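Local coordinates for uncharacterized protein (Wolinella succinogenes, PDB 3PU6) that is probably an endopeptidase of the hydrogenase maturation protease family, likely to activate its target enzyme by proteolytic processing, at residues A[12-17]-A[122-127]. Residues are numbered along the deposited sequence; the frame is centred on the assembly and turned at random.
Sequences NELRGD and FSEGLS
Leu14 lays CB against the Phe122 ring and its CD2 branch alongside the Glu124 chain, 3.6 Å from Glu124 CG. The type I turn Asn12 to Arg15, braced by an Asx turn in which Asn12 OD1 accepts from Leu14 N, lies in the loop after strand 5-10 and packs on the loop leading into helix 128-147, at the surface of this alpha/beta fold. A single beta bridge pairs Arg15 with Ser123: Ser123 N donates to Leu14 O (2.9 Å), and Gly16 N donates to Ser123 O. The bend of Arg15 at chi2 (-62°) turns its chain back over its own turn and brings NH1 to the edge of the Phe122 ring at CD1, guanidinium and ring at right angles; NH1 also gives Leu14 O a weak second bond. One water gathers three backbone atoms, donating to Glu13 O and Gly16 O and accepting from Gly125 N. Leu126 CD2 comes within 3.7 Å of Gly16 O, its side chain also touching Ala23 of helix 20-31. The buried Asp17 carboxylate grips the N-cap of helix 128-147 with both oxygens on their syn sides: Ser127 N reaches Asp17 OD1 at 2.7 Å, while Ser127 OG, which also caps Ala130 N, donates to Asp17 OD2 at 2.7 Å.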
loop_
_atom_site.group_PDB
_atom_site.type_symbol
_atom_site.label_atom_id
_atom_site.label_comp_id
_atom_site.label_asym_id
_atom_site.label_seq_id
_atom_site.Cartn_x
_atom_site.Cartn_y
_atom_site.Cartn_z
ATOM N N ASN A 12 4.019 8.889 5.401
ATOM C CA ASN A 12 4.221 10.306 5.678
ATOM C C ASN A 12 5.401 10.821 4.876
ATOM O O ASN A 12 6.550 10.462 5.131
ATOM C CB ASN A 12 4.497 10.487 7.170
ATOM C CG ASN A 12 4.536 11.946 7.606
ATOM O OD1 ASN A 12 4.898 12.843 6.844
ATOM N ND2 ASN A 12 4.196 12.176 8.861
ATOM N N GLU A 13 5.113 11.671 3.907
ATOM C CA GLU A 13 6.123 12.137 2.974
ATOM C C GLU A 13 7.136 13.064 3.606
ATOM O O GLU A 13 8.170 13.346 3.009
ATOM C CB GLU A 13 5.452 12.856 1.808
ATOM C CG GLU A 13 4.830 11.935 0.775
ATOM C CD GLU A 13 4.197 12.705 -0.380
ATOM O OE1 GLU A 13 3.557 13.765 -0.137
ATOM O OE2 GLU A 13 4.340 12.240 -1.532
ATOM N N LEU A 14 6.831 13.551 4.809
ATOM C CA LEU A 14 7.734 14.442 5.522
ATOM C C LEU A 14 8.703 13.685 6.431
ATOM O O LEU A 14 9.577 14.278 7.033
ATOM C CB LEU A 14 6.926 15.460 6.303
ATOM C CG LEU A 14 5.953 16.291 5.455
ATOM C CD1 LEU A 14 5.213 17.293 6.330
ATOM C CD2 LEU A 14 6.682 16.999 4.317
ATOM N N ARG A 15 8.552 12.364 6.483
ATOM C CA ARG A 15 9.433 11.469 7.227
ATOM C C ARG A 15 10.316 10.570 6.344
ATOM O O ARG A 15 10.477 9.392 6.644
ATOM C CB ARG A 15 8.589 10.545 8.090
ATOM C CG ARG A 15 7.883 11.239 9.191
ATOM C CD ARG A 15 8.870 11.864 10.142
ATOM N NE ARG A 15 8.177 12.715 11.092
ATOM C CZ ARG A 15 7.955 14.010 10.896
ATOM N NH1 ARG A 15 8.381 14.604 9.787
ATOM N NH2 ARG A 15 7.307 14.709 11.810
ATOM N N GLY A 16 10.879 11.106 5.267
ATOM C CA GLY A 16 11.792 10.353 4.425
ATOM C C GLY A 16 11.218 9.139 3.714
ATOM O O GLY A 16 10.208 9.213 3.026
ATOM N N ASP A 17 11.876 8.001 3.900
ATOM C CA ASP A 17 11.504 6.753 3.232
ATOM C C ASP A 17 10.172 6.218 3.722
ATOM O O ASP A 17 9.752 5.135 3.313
ATOM C CB ASP A 17 12.564 5.667 3.445
ATOM C CG ASP A 17 13.886 5.979 2.767
ATOM O OD1 ASP A 17 13.939 6.888 1.912
ATOM O OD2 ASP A 17 14.885 5.288 3.091
ATOM N N PHE A 122 12.826 14.844 9.959
ATOM C CA PHE A 122 12.049 15.608 9.020
ATOM C C PHE A 122 12.866 15.605 7.731
ATOM O O PHE A 122 13.956 16.182 7.655
ATOM C CB PHE A 122 11.789 17.033 9.482
ATOM C CG PHE A 122 11.189 17.881 8.409
ATOM C CD1 PHE A 122 9.977 17.537 7.849
ATOM C CD2 PHE A 122 11.851 18.989 7.923
ATOM C CE1 PHE A 122 9.425 18.290 6.852
ATOM C CE2 PHE A 122 11.296 19.749 6.918
ATOM C CZ PHE A 122 10.083 19.395 6.385
ATOM N N SER A 123 12.351 14.925 6.723
ATOM C CA SER A 123 13.081 14.819 5.494
ATOM C C SER A 123 12.114 14.524 4.363
ATOM O O SER A 123 11.209 13.709 4.501
ATOM C CB SER A 123 14.136 13.734 5.617
ATOM O OG SER A 123 14.587 13.327 4.343
ATOM N N GLU A 124 12.296 15.219 3.252
ATOM C CA GLU A 124 11.413 15.042 2.122
ATOM C C GLU A 124 12.139 14.347 0.991
ATOM O O GLU A 124 13.161 14.843 0.494
ATOM C CB GLU A 124 10.896 16.390 1.634
ATOM C CG GLU A 124 9.752 16.929 2.425
ATOM C CD GLU A 124 9.404 18.334 2.004
ATOM O OE1 GLU A 124 10.256 19.235 2.214
ATOM O OE2 GLU A 124 8.286 18.532 1.461
ATOM N N GLY A 125 11.602 13.204 0.575
ATOM C CA GLY A 125 12.217 12.423 -0.486
ATOM C C GLY A 125 12.796 11.086 -0.049
ATOM O O GLY A 125 13.070 10.863 1.132
ATOM N N LEU A 126 12.980 10.209 -1.027
ATOM C CA LEU A 126 13.393 8.832 -0.813
ATOM C C LEU A 126 14.894 8.671 -0.936
ATOM O O LEU A 126 15.558 9.464 -1.597
ATOM C CB LEU A 126 12.717 7.932 -1.843
ATOM C CG LEU A 126 11.191 7.972 -1.863
ATOM C CD1 LEU A 126 10.650 6.880 -2.755
ATOM C CD2 LEU A 126 10.632 7.862 -0.436
ATOM N N SER A 127 15.423 7.646 -0.274
ATOM C CA SER A 127 16.807 7.216 -0.459
ATOM C C SER A 127 16.851 6.331 -1.694
ATOM O O SER A 127 15.828 5.779 -2.094
ATOM C CB SER A 127 17.282 6.429 0.756
ATOM O OG SER A 127 16.522 5.248 0.929
HETATM O O HOH W 1 9.558 11.485 1.602
#